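Local coordinates for BtGH115A (Bacteroides thetaiotaomicron, PDB 5BY3), which acts as a family GH115 4-O-methyl-alpha-glucuronidase, a glycoside hydrolase with specificity for decorated arabinogalactans, at residues A[224-227]-A[228-232]; A[345-348]-A[349-352]; A[355-358]-A[359-363]; A[407-410]-A[411-415]; A[438-441]-A[442-446]. One frame throughout, in Å; residues are numbered along the deposited sequence.

In the fold
All five contacts are local and fall within the GH115 family region, probably a TIM-type barrel built on the parallel sheet. Contacts 1, 4 and 5 start helices, contact 2 is a short helix, and contact 3 is the turn leading into the next strand. Contacts 4 and 5 are buried near the chain's centre, their centres about 10 Å apart, and touch where the amide of Q443 reaches the backbone of 407-410. Contacts 1, 2 and 3 are peripheral and partly buried; 2 and 3 share one beta-alpha-beta unit. The outer contacts mix aliphatic packing with exposed charged groups, some salt-bridged, while contact 4 joins apolar packing to a serine cap and contact 5 adds buried ionic pairs.

Contact 1. Residues A[224-227]-A[228-232]; sequences LTKG and NREAA
The first turn of helix 228-235 is closed by the carbonyl of G227, whose O accepts from A231 N at 2.8 Å, nearly along the C=O axis, while a weaker bond from N228 N to T225 O (3.5 Å) folds the chain just before it. G227 occupies the N-cap with phi 111° and psi -35°, where any CB would jam against the carbonyl O of K226. Beside this cap the amide of N228 leans on T225: OD1 lies 3.3 Å from T225 CB and 3.5 Å from T225 CG2, so the approach is van der Waals. The hydroxyl of T225 is engaged instead by P221 O. E230 is bent at chi2 (101°), which brings OE1 to 3.6 Å from G227 C. Its OE2 pairs with R229 NH2 at 3.5 Å by charge alone, since it sits off the guanidinium plane and no N-H is aimed at it; K226 NZ is a more distant opposite charge. An alanine in place of N228 is likely to leave the methyl of T225 without its neighbour and open a gap beside P193 and N196. Helix 193-205 backs N228, A231 and A232, whereas R229 reaches V283 of helix 265-283.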
loop_
_atom_site.group_PDB
_atom_site.type_symbol
_atom_site.label_atom_id
_atom_site.label_comp_id
_atom_site.label_asym_id
_atom_site.label_seq_id
_atom_site.Cartn_x
_atom_site.Cartn_y
_atom_site.Cartn_z
ATOM N N LEU A 224 -19.524 -17.151 2.680
ATOM C CA LEU A 224 -20.739 -17.423 3.450
ATOM C C LEU A 224 -21.734 -16.270 3.345
ATOM O O LEU A 224 -22.645 -16.169 4.170
ATOM C CB LEU A 224 -20.381 -17.666 4.931
ATOM C CG LEU A 224 -19.655 -18.984 5.197
ATOM C CD1 LEU A 224 -19.585 -19.283 6.684
ATOM C CD2 LEU A 224 -20.359 -20.101 4.433
ATOM N N THR A 225 -21.539 -15.393 2.352
ATOM C CA THR A 225 -22.402 -14.229 2.149
ATOM C C THR A 225 -23.065 -14.441 0.817
ATOM O O THR A 225 -22.395 -14.660 -0.185
ATOM C CB THR A 225 -21.626 -12.886 2.155
ATOM O OG1 THR A 225 -20.821 -12.784 3.342
ATOM C CG2 THR A 225 -22.579 -11.673 2.061
ATOM N N LYS A 226 -24.386 -14.377 0.807
ATOM C CA LYS A 226 -25.138 -14.589 -0.408
ATOM C C LYS A 226 -24.927 -13.416 -1.402
ATOM O O LYS A 226 -25.149 -12.247 -1.071
ATOM C CB LYS A 226 -26.616 -14.845 -0.044
ATOM C CG LYS A 226 -27.612 -14.869 -1.192
ATOM C CD LYS A 226 -27.683 -16.233 -1.855
ATOM C CE LYS A 226 -29.010 -16.390 -2.589
ATOM N NZ LYS A 226 -28.777 -17.109 -3.867
ATOM N N GLY A 227 -24.481 -13.762 -2.603
ATOM C CA GLY A 227 -24.264 -12.809 -3.687
ATOM C C GLY A 227 -22.799 -12.598 -4.027
ATOM O O GLY A 227 -22.428 -12.444 -5.206
ATOM N N ASN A 228 -21.972 -12.643 -2.988
ATOM C CA ASN A 228 -20.583 -12.195 -3.041
ATOM C C ASN A 228 -19.760 -12.939 -4.071
ATOM O O ASN A 228 -19.103 -12.309 -4.921
ATOM C CB ASN A 228 -19.946 -12.275 -1.652
ATOM C CG ASN A 228 -20.292 -11.087 -0.764
ATOM O OD1 ASN A 228 -19.700 -10.928 0.311
ATOM N ND2 ASN A 228 -21.230 -10.236 -1.204
ATOM N N ARG A 229 -19.839 -14.267 -4.012
ATOM C CA ARG A 229 -19.136 -15.155 -4.923
ATOM C C ARG A 229 -19.526 -14.873 -6.395
ATOM O O ARG A 229 -18.643 -14.687 -7.274
ATOM C CB ARG A 229 -19.424 -16.593 -4.500
ATOM C CG ARG A 229 -18.687 -17.676 -5.262
ATOM C CD ARG A 229 -19.185 -19.065 -4.879
ATOM N NE ARG A 229 -20.632 -19.206 -5.041
ATOM C CZ ARG A 229 -21.252 -19.448 -6.197
ATOM N NH1 ARG A 229 -20.554 -19.589 -7.321
ATOM N NH2 ARG A 229 -22.584 -19.546 -6.229
ATOM N N GLU A 230 -20.834 -14.767 -6.641
ATOM C CA GLU A 230 -21.386 -14.433 -7.977
ATOM C C GLU A 230 -21.022 -13.009 -8.466
ATOM O O GLU A 230 -20.762 -12.807 -9.671
ATOM C CB GLU A 230 -22.902 -14.673 -8.011
ATOM C CG GLU A 230 -23.323 -16.126 -7.701
ATOM C CD GLU A 230 -23.846 -16.355 -6.264
ATOM O OE1 GLU A 230 -23.215 -15.928 -5.246
ATOM O OE2 GLU A 230 -24.921 -16.997 -6.153
ATOM N N ALA A 231 -20.965 -12.046 -7.530
ATOM C CA ALA A 231 -20.501 -10.671 -7.828
ATOM C C ALA A 231 -19.049 -10.664 -8.320
ATOM O O ALA A 231 -18.692 -9.972 -9.279
ATOM C CB ALA A 231 -20.664 -9.772 -6.604
ATOM N N ALA A 232 -18.218 -11.450 -7.659
ATOM C CA ALA A 232 -16.825 -11.603 -8.046
ATOM C C ALA A 232 -16.681 -12.226 -9.443
ATOM O O ALA A 232 -15.755 -11.873 -10.196
ATOM C CB ALA A 232 -16.100 -12.439 -7.002
#

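Contact 2. Residues A[345-348]-A[349-352]; sequences KEVL and DIYH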
loop_
_atom_site.group_PDB
_atom_site.type_symbol
_atom_site.label_atom_id
_atom_site.label_comp_id
_atom_site.label_asym_id
_atom_site.label_seq_id
_atom_site.Cartn_x
_atom_site.Cartn_y
_atom_site.Cartn_z
ATOM N N LYS A 345 5.287 -13.415 8.992
ATOM C CA LYS A 345 5.667 -13.558 10.421
ATOM C C LYS A 345 6.508 -14.847 10.631
ATOM O O LYS A 345 7.526 -14.986 9.942
ATOM C CB LYS A 345 4.446 -13.402 11.362
ATOM C CG LYS A 345 3.864 -11.981 11.437
ATOM C CD LYS A 345 2.900 -11.834 12.620
ATOM C CE LYS A 345 2.665 -10.386 13.033
ATOM N NZ LYS A 345 1.334 -9.819 12.644
ATOM N N GLU A 346 6.071 -15.800 11.475
ATOM C CA GLU A 346 6.911 -16.960 11.898
ATOM C C GLU A 346 7.075 -18.031 10.804
ATOM O O GLU A 346 7.927 -18.926 10.930
ATOM C CB GLU A 346 6.368 -17.612 13.184
ATOM C CG GLU A 346 5.234 -18.646 12.977
ATOM C CD GLU A 346 3.922 -18.040 12.433
ATOM O OE1 GLU A 346 3.602 -16.867 12.750
ATOM O OE2 GLU A 346 3.175 -18.739 11.705
ATOM N N VAL A 347 6.233 -17.952 9.765
ATOM C CA VAL A 347 6.287 -18.905 8.661
ATOM C C VAL A 347 7.510 -18.694 7.744
ATOM O O VAL A 347 7.994 -19.655 7.130
ATOM C CB VAL A 347 4.886 -19.189 7.977
ATOM C CG1 VAL A 347 3.989 -17.968 7.903
ATOM C CG2 VAL A 347 4.992 -19.868 6.612
ATOM N N LEU A 348 8.046 -17.466 7.711
ATOM C CA LEU A 348 9.315 -17.178 7.030
ATOM C C LEU A 348 10.425 -18.088 7.592
ATOM O O LEU A 348 11.191 -18.675 6.792
ATOM C CB LEU A 348 9.677 -15.672 7.102
ATOM C CG LEU A 348 10.974 -15.091 6.476
ATOM C CD1 LEU A 348 10.882 -14.869 4.975
ATOM C CD2 LEU A 348 11.441 -13.819 7.192
ATOM N N ASP A 349 10.482 -18.221 8.936
ATOM C CA ASP A 349 11.401 -19.171 9.639
ATOM C C ASP A 349 11.199 -20.623 9.189
ATOM O O ASP A 349 12.166 -21.319 8.879
ATOM C CB ASP A 349 11.279 -19.132 11.188
ATOM C CG ASP A 349 11.597 -17.766 11.797
ATOM O OD1 ASP A 349 12.479 -17.035 11.293
ATOM O OD2 ASP A 349 10.955 -17.438 12.822
ATOM N N ILE A 350 9.954 -21.071 9.163
ATOM C CA ILE A 350 9.681 -22.440 8.767
ATOM C C ILE A 350 9.998 -22.738 7.270
ATOM O O ILE A 350 10.493 -23.835 6.940
ATOM C CB ILE A 350 8.345 -22.981 9.360
ATOM C CG1 ILE A 350 8.044 -24.381 8.866
ATOM C CG2 ILE A 350 7.149 -22.072 9.127
ATOM C CD1 ILE A 350 9.030 -25.392 9.374
ATOM N N TYR A 351 9.815 -21.744 6.391
ATOM C CA TYR A 351 10.363 -21.828 5.014
ATOM C C TYR A 351 11.896 -22.040 5.017
ATOM O O TYR A 351 12.358 -23.095 4.564
ATOM C CB TYR A 351 9.963 -20.621 4.165
ATOM C CG TYR A 351 10.688 -20.544 2.837
ATOM C CD1 TYR A 351 10.242 -21.285 1.725
ATOM C CD2 TYR A 351 11.834 -19.735 2.691
ATOM C CE1 TYR A 351 10.909 -21.212 0.516
ATOM C CE2 TYR A 351 12.511 -19.658 1.480
ATOM C CZ TYR A 351 12.043 -20.398 0.390
ATOM O OH TYR A 351 12.718 -20.327 -0.830
ATOM N N HIS A 352 12.636 -21.069 5.585
ATOM C CA HIS A 352 14.119 -21.092 5.780
ATOM C C HIS A 352 14.736 -22.301 6.494
ATOM O O HIS A 352 15.945 -22.458 6.502
ATOM C CB HIS A 352 14.617 -19.813 6.477
ATOM C CG HIS A 352 14.652 -18.613 5.580
ATOM N ND1 HIS A 352 14.391 -17.335 6.036
ATOM C CD2 HIS A 352 14.885 -18.499 4.246
ATOM C CE1 HIS A 352 14.471 -16.486 5.023
ATOM N NE2 HIS A 352 14.764 -17.169 3.927
#
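V347 and I350 form the tight flank of helix 347-352. The CG2 branch of I350 presses back on the preceding turn, 3.2 Å from V347 O and 3.8 Å from V347 CB. It gets there because chi1 of 177° sets CG1 trans to the backbone N and leaves CG2 in the crowded position between N and the carbonyl carbon. The I350 side chain also packs on V308, K312 and L315 of helix 308-329. The backbone beneath is equally regular: Y351 N reaches V347 O at 2.9 Å, and H352 N reaches L348 O at 3.0 Å with an N-H...O angle of 173°. The bond from I350 N to E346 O is weak.

D349 and H352 make up the solvent side. L348 and H352 lie alongside each other, L348 CD1 3.9 Å from H352 CE1, and the imidazole also meets the ring of H375. The exposed carboxylate of D349 passes by the E346 carbonyl in a loose approach, OD2 lying 3.9 Å from E346 O. E346 turns its own carboxylate outward to a salt bridge with R295, and the hydroxyl of Y351 bonds E381. The chemistry therefore implies a two-sided helix, anchored by aliphatic packing on one flank and by backbone bonds, while the polar ends of E346 and Y351 are tied to R295 and E381 beyond the turn.

Contact 3. Residues A[355-358]-A[359-363]; sequences LQVP and EDVTL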
loop_
_atom_site.group_PDB
_atom_site.type_symbol
_atom_site.label_atom_id
_atom_site.label_comp_id
_atom_site.label_asym_id
_atom_site.label_seq_id
_atom_site.Cartn_x
_atom_site.Cartn_y
_atom_site.Cartn_z
ATOM N N LEU A 355 12.176 -25.956 3.811
ATOM C CA LEU A 355 10.900 -26.586 3.428
ATOM C C LEU A 355 10.758 -26.660 1.909
ATOM O O LEU A 355 11.114 -25.703 1.206
ATOM C CB LEU A 355 9.746 -25.821 4.038
ATOM C CG LEU A 355 8.306 -26.058 3.595
ATOM C CD1 LEU A 355 7.659 -27.325 4.127
ATOM C CD2 LEU A 355 7.515 -24.846 4.070
ATOM N N GLN A 356 10.244 -27.782 1.409
ATOM C CA GLN A 356 10.081 -27.934 -0.035
ATOM C C GLN A 356 8.690 -27.479 -0.483
ATOM O O GLN A 356 7.675 -28.019 -0.035
ATOM C CB GLN A 356 10.412 -29.370 -0.504
ATOM C CG GLN A 356 11.851 -29.833 -0.239
ATOM C CD GLN A 356 12.917 -28.799 -0.602
ATOM O OE1 GLN A 356 13.176 -28.533 -1.769
ATOM N NE2 GLN A 356 13.548 -28.222 0.411
ATOM N N VAL A 357 8.650 -26.461 -1.335
ATOM C CA VAL A 357 7.373 -25.970 -1.873
ATOM C C VAL A 357 7.400 -26.254 -3.379
ATOM O O VAL A 357 8.379 -25.897 -4.039
ATOM C CB VAL A 357 7.143 -24.446 -1.552
ATOM C CG1 VAL A 357 5.767 -23.971 -1.960
ATOM C CG2 VAL A 357 7.296 -24.151 -0.064
ATOM N N PRO A 358 6.354 -26.904 -3.928
ATOM C CA PRO A 358 6.372 -27.284 -5.358
ATOM C C PRO A 358 6.527 -26.085 -6.264
ATOM O O PRO A 358 5.870 -25.045 -6.042
ATOM C CB PRO A 358 5.020 -27.976 -5.569
ATOM C CG PRO A 358 4.634 -28.451 -4.196
ATOM C CD PRO A 358 5.137 -27.393 -3.253
ATOM N N GLU A 359 7.423 -26.237 -7.247
ATOM C CA GLU A 359 7.978 -25.139 -8.086
ATOM C C GLU A 359 6.944 -24.216 -8.768
ATOM O O GLU A 359 7.239 -23.048 -9.057
ATOM C CB GLU A 359 8.962 -25.693 -9.145
ATOM C CG GLU A 359 10.125 -26.542 -8.615
ATOM C CD GLU A 359 11.368 -25.724 -8.260
ATOM O OE1 GLU A 359 11.949 -25.036 -9.137
ATOM O OE2 GLU A 359 11.786 -25.784 -7.083
ATOM N N ASP A 360 5.747 -24.745 -9.020
ATOM C CA ASP A 360 4.677 -23.979 -9.636
ATOM C C ASP A 360 4.018 -22.981 -8.651
ATOM O O ASP A 360 3.421 -21.998 -9.080
ATOM C CB ASP A 360 3.630 -24.912 -10.249
ATOM C CG ASP A 360 3.005 -25.870 -9.227
ATOM O OD1 ASP A 360 3.717 -26.787 -8.758
ATOM O OD2 ASP A 360 1.798 -25.713 -8.909
ATOM N N VAL A 361 4.149 -23.241 -7.348
ATOM C CA VAL A 361 3.542 -22.399 -6.312
ATOM C C VAL A 361 4.266 -21.053 -6.181
ATOM O O VAL A 361 5.501 -20.991 -5.990
ATOM C CB VAL A 361 3.394 -23.132 -4.955
ATOM C CG1 VAL A 361 2.711 -22.246 -3.914
ATOM C CG2 VAL A 361 2.617 -24.429 -5.132
ATOM N N THR A 362 3.492 -19.978 -6.356
ATOM C CA THR A 362 4.033 -18.617 -6.170
ATOM C C THR A 362 4.497 -18.449 -4.735
ATOM O O THR A 362 3.749 -18.780 -3.804
ATOM C CB THR A 362 2.967 -17.541 -6.490
ATOM O OG1 THR A 362 2.275 -17.899 -7.699
ATOM C CG2 THR A 362 3.609 -16.145 -6.619
ATOM N N LEU A 363 5.731 -17.976 -4.550
ATOM C CA LEU A 363 6.218 -17.683 -3.189
ATOM C C LEU A 363 5.952 -16.199 -2.839
ATOM O O LEU A 363 6.458 -15.288 -3.513
ATOM C CB LEU A 363 7.704 -17.994 -3.054
ATOM C CG LEU A 363 8.246 -19.425 -3.250
ATOM C CD1 LEU A 363 9.750 -19.407 -3.099
ATOM C CD2 LEU A 363 7.658 -20.449 -2.282
#
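V357 fits between V361 and L363. Its CG1 methyl is the bump, and the hollow is formed by V361 CB at 3.9 Å and L363 CD2 at 4.0 Å. The two valines meet at about a right angle, so the one branch of V357 lodges against the flank of V361 instead of lying along it. That branch is placed by chi1 of -173°, which sets CG1 trans to the backbone N. L363 supplies the other wall by extending a single methyl, CD2, back towards the loop.

The hollow exists because the chain doubles over in a type I beta turn from P358 to V361. P358 O accepts from V361 N at 2.8 Å, with the donor tilted 30° from the carbonyl plane. V361 CB lies 3.3 Å from the same oxygen, so the valine shoulders against the carbonyl as well as against V357. The proline ring offers its CB as a second bump, 3.6 Å from D360 OD1 and 4.3 Å from V361 CG2. The carboxylate of D360 is held by a salt bridge to R323, while E359 at the outer corner is exposed.

R384 ties the two limbs together by bonding V357 O and V361 O. Inward, V357 and V361 rest on F341 of strand 339-341; R323 of helix 308-329 packs on P358 and V361, and strand 362-366 continues into the parallel sheet.

Contact 4. Residues A[407-410]-A[411-415]; sequences STMS and PSLIY
M409, present as selenomethionine, reaches across the start of helix 411-423 to L413 and I414. From CB its chain runs straight out, with CG trans to the backbone N (chi1 -164°), and this puts CG 3.9 Å from L413 CD2. An extended chi2 carries the line on to SE, which meets the CG1 methylene of I414 at 3.8 Å. A bend at chi3 (-87°) then turns CE aside from both neighbours. The contact is thus purely apolar and spans two successive helix residues.

S410 supplies the polar half as N-cap. Its O takes two donors: I414 N at 3.1 Å, lined up with the carbonyl bond, and L413 N at 3.0 Å, which stands well above the carbonyl plane. Its OG accepts from S412 N at 3.0 Å, a weak capping bond with an angle of 128°. P411, following the cap, occupies a first-turn position where the helix needs no backbone N-H.

All the touching residues are buried, against helices and loops. P411 lies on Y442 and L446 of helix 441-452 and on Y490 of helix 476-495, I414 meets Q443, S412 touches V462 of helix 462-473, and L413 packs against Y372 and L663 in loops.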
loop_
_atom_site.group_PDB
_atom_site.type_symbol
_atom_site.label_atom_id
_atom_site.label_comp_id
_atom_site.label_asym_id
_atom_site.label_seq_id
_atom_site.Cartn_x
_atom_site.Cartn_y
_atom_site.Cartn_z
ATOM N N SER A 407 -3.517 7.485 6.472
ATOM C CA SER A 407 -2.655 6.800 5.599
ATOM C C SER A 407 -1.547 7.756 5.233
ATOM O O SER A 407 -1.697 8.593 4.314
ATOM C CB SER A 407 -3.443 6.408 4.334
ATOM O OG SER A 407 -2.542 6.127 3.256
ATOM N N THR A 408 -0.419 7.611 5.922
ATOM C CA THR A 408 0.594 8.566 5.817
ATOM C C THR A 408 1.957 8.040 5.359
ATOM O O THR A 408 2.982 8.763 5.420
ATOM C CB THR A 408 0.710 9.365 7.135
ATOM O OG1 THR A 408 1.098 8.511 8.225
ATOM C CG2 THR A 408 -0.594 10.095 7.426
HETATM N N MSE A 409 1.996 6.787 4.922
HETATM C CA MSE A 409 3.256 6.188 4.490
HETATM C C MSE A 409 3.680 6.993 3.297
HETATM O O MSE A 409 2.846 7.438 2.505
HETATM C CB MSE A 409 3.101 4.739 4.127
HETATM C CG MSE A 409 4.466 4.059 4.070
HETATM SE SE MSE A 409 4.121 2.187 3.558
HETATM C CE MSE A 409 3.874 1.782 5.499
ATOM N N SER A 410 4.969 7.263 3.243
ATOM C CA SER A 410 5.544 8.087 2.231
ATOM C C SER A 410 5.516 7.403 0.878
ATOM O O SER A 410 5.933 6.263 0.758
ATOM C CB SER A 410 6.986 8.436 2.580
ATOM O OG SER A 410 7.625 8.986 1.438
ATOM N N PRO A 411 5.040 8.118 -0.143
ATOM C CA PRO A 411 5.117 7.674 -1.540
ATOM C C PRO A 411 6.512 7.300 -1.937
ATOM O O PRO A 411 6.671 6.366 -2.714
ATOM C CB PRO A 411 4.694 8.928 -2.320
ATOM C CG PRO A 411 3.696 9.547 -1.391
ATOM C CD PRO A 411 4.323 9.396 -0.025
ATOM N N SER A 412 7.488 8.042 -1.402
ATOM C CA SER A 412 8.892 7.848 -1.650
ATOM C C SER A 412 9.402 6.497 -1.153
ATOM O O SER A 412 10.346 5.970 -1.720
ATOM C CB SER A 412 9.690 8.925 -0.954
ATOM O OG SER A 412 9.466 10.144 -1.605
ATOM N N LEU A 413 8.777 5.969 -0.094
ATOM C CA LEU A 413 9.218 4.743 0.546
ATOM C C LEU A 413 8.513 3.578 -0.155
ATOM O O LEU A 413 9.143 2.535 -0.441
ATOM C CB LEU A 413 8.992 4.778 2.065
ATOM C CG LEU A 413 8.966 3.432 2.832
ATOM C CD1 LEU A 413 10.365 2.803 2.923
ATOM C CD2 LEU A 413 8.319 3.594 4.204
ATOM N N ILE A 414 7.228 3.765 -0.444
ATOM C CA ILE A 414 6.510 2.798 -1.201
ATOM C C ILE A 414 7.296 2.631 -2.504
ATOM O O ILE A 414 7.714 1.503 -2.816
ATOM C CB ILE A 414 5.035 3.196 -1.416
ATOM C CG1 ILE A 414 4.305 3.249 -0.075
ATOM C CG2 ILE A 414 4.300 2.255 -2.401
ATOM C CD1 ILE A 414 2.983 3.986 -0.228
ATOM N N TYR A 415 7.525 3.739 -3.225
ATOM C CA TYR A 415 8.274 3.694 -4.473
ATOM C C TYR A 415 9.561 2.898 -4.360
ATOM O O TYR A 415 9.724 1.916 -5.102
ATOM C CB TYR A 415 8.631 5.062 -5.014
ATOM C CG TYR A 415 9.410 4.942 -6.305
ATOM C CD1 TYR A 415 8.800 4.446 -7.446
ATOM C CD2 TYR A 415 10.778 5.276 -6.380
ATOM C CE1 TYR A 415 9.509 4.268 -8.633
ATOM C CE2 TYR A 415 11.505 5.137 -7.584
ATOM C CZ TYR A 415 10.849 4.630 -8.702
ATOM O OH TYR A 415 11.493 4.475 -9.904
#

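Contact 5. Residues A[438-441]-A[442-446]; sequences KPAE and YQIEL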
loop_
_atom_site.group_PDB
_atom_site.type_symbol
_atom_site.label_atom_id
_atom_site.label_comp_id
_atom_site.label_asym_id
_atom_site.label_seq_id
_atom_site.Cartn_x
_atom_site.Cartn_y
_atom_site.Cartn_z
ATOM N N LYS A 438 -10.367 3.938 2.136
ATOM C CA LYS A 438 -10.228 5.360 2.525
ATOM C C LYS A 438 -9.525 5.375 3.902
ATOM O O LYS A 438 -9.884 4.574 4.744
ATOM C CB LYS A 438 -11.608 6.063 2.518
ATOM C CG LYS A 438 -12.367 5.840 1.188
ATOM C CD LYS A 438 -13.791 6.406 1.142
ATOM C CE LYS A 438 -13.813 7.920 1.239
ATOM N NZ LYS A 438 -12.983 8.586 0.189
ATOM N N PRO A 439 -8.514 6.216 4.138
ATOM C CA PRO A 439 -8.147 7.334 3.286
ATOM C C PRO A 439 -6.717 7.177 2.694
ATOM O O PRO A 439 -5.858 8.018 2.930
ATOM C CB PRO A 439 -8.173 8.482 4.295
ATOM C CG PRO A 439 -7.528 7.871 5.541
ATOM C CD PRO A 439 -8.025 6.415 5.525
ATOM N N ALA A 440 -6.482 6.093 1.970
ATOM C CA ALA A 440 -5.191 5.715 1.387
ATOM C C ALA A 440 -5.274 5.758 -0.121
ATOM O O ALA A 440 -4.446 5.109 -0.815
ATOM C CB ALA A 440 -4.844 4.282 1.800
ATOM N N GLU A 441 -6.309 6.451 -0.614
ATOM C CA GLU A 441 -6.596 6.571 -2.024
ATOM C C GLU A 441 -5.339 6.811 -2.870
ATOM O O GLU A 441 -5.109 6.170 -3.915
ATOM C CB GLU A 441 -7.559 7.722 -2.258
ATOM C CG GLU A 441 -8.942 7.562 -1.625
ATOM C CD GLU A 441 -9.101 8.284 -0.285
ATOM O OE1 GLU A 441 -8.095 8.690 0.342
ATOM O OE2 GLU A 441 -10.271 8.466 0.133
ATOM N N TYR A 442 -4.504 7.728 -2.414
ATOM C CA TYR A 442 -3.354 8.060 -3.189
ATOM C C TYR A 442 -2.346 6.886 -3.240
ATOM O O TYR A 442 -1.987 6.449 -4.357
ATOM C CB TYR A 442 -2.689 9.390 -2.754
ATOM C CG TYR A 442 -1.454 9.604 -3.613
ATOM C CD1 TYR A 442 -1.584 9.885 -4.976
ATOM C CD2 TYR A 442 -0.164 9.399 -3.102
ATOM C CE1 TYR A 442 -0.474 10.008 -5.779
ATOM C CE2 TYR A 442 0.963 9.527 -3.923
ATOM C CZ TYR A 442 0.782 9.835 -5.256
ATOM O OH TYR A 442 1.841 9.967 -6.095
ATOM N N GLN A 443 -1.909 6.383 -2.075
ATOM C CA GLN A 443 -0.915 5.271 -2.025
ATOM C C GLN A 443 -1.351 4.025 -2.826
ATOM O O GLN A 443 -0.532 3.398 -3.511
ATOM C CB GLN A 443 -0.561 4.862 -0.593
ATOM C CG GLN A 443 0.163 5.934 0.242
ATOM C CD GLN A 443 -0.768 6.859 1.053
ATOM O OE1 GLN A 443 -1.978 6.941 0.793
ATOM N NE2 GLN A 443 -0.202 7.569 2.032
ATOM N N ILE A 444 -2.650 3.729 -2.762
ATOM C CA ILE A 444 -3.265 2.622 -3.446
ATOM C C ILE A 444 -3.079 2.825 -4.945
ATOM O O ILE A 444 -2.674 1.901 -5.651
ATOM C CB ILE A 444 -4.764 2.490 -3.073
ATOM C CG1 ILE A 444 -4.919 2.078 -1.595
ATOM C CG2 ILE A 444 -5.499 1.499 -3.995
ATOM C CD1 ILE A 444 -6.324 2.255 -1.020
ATOM N N GLU A 445 -3.351 4.022 -5.436
ATOM C CA GLU A 445 -3.249 4.233 -6.865
ATOM C C GLU A 445 -1.780 4.215 -7.311
ATOM O O GLU A 445 -1.448 3.698 -8.391
ATOM C CB GLU A 445 -3.933 5.530 -7.279
ATOM C CG GLU A 445 -4.023 5.705 -8.791
ATOM C CD GLU A 445 -4.834 6.909 -9.208
ATOM O OE1 GLU A 445 -5.726 7.339 -8.450
ATOM O OE2 GLU A 445 -4.586 7.421 -10.322
ATOM N N LEU A 446 -0.897 4.758 -6.484
ATOM C CA LEU A 446 0.524 4.652 -6.756
ATOM C C LEU A 446 0.939 3.168 -6.892
ATOM O O LEU A 446 1.485 2.768 -7.907
ATOM C CB LEU A 446 1.341 5.360 -5.670
ATOM C CG LEU A 446 2.881 5.364 -5.821
ATOM C CD1 LEU A 446 3.361 5.985 -7.158
ATOM C CD2 LEU A 446 3.494 6.066 -4.609
#
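A440 and I444 meet one turn apart at the start of helix 441-452, where A440 is the N-cap. Its O accepts from I444 N at 3.0 Å, a nearly straight bond of 167°. The next carbonyl, E441 O, takes E445 N at 3.2 Å, tilted 29° from its plane. Round the first acceptor the isoleucine closes in: I444 CG1 is 3.2 Å from A440 O, and CD1 lies 3.8 Å from A440 CB. Were I444 cut back to an alanine, the A440 methyl would probably lose its CD1 neighbour and a gap open towards L206 and V434.

Most buried polar ends have identified partners. E441, bent at chi2, brings OE2 to K438 NZ at 2.7 Å, a salt bridge from loop lysine to first helix residue; K438 NZ also serves E557 and W135 O and makes a cation-pi contact with W611. The amide of Q443 is used at both ends, OE1 by S407 OG and NE2 by M409 O. Y442 OH bonds H465, and E445 is gripped by R472, W132 and W469.

Running from parallel strand 429-433 into helix 441-452, this connection is consistent with the family's TIM-barrel clan; the A440 side chain is about 8 Å from the bound nickel ion, whose site includes D436.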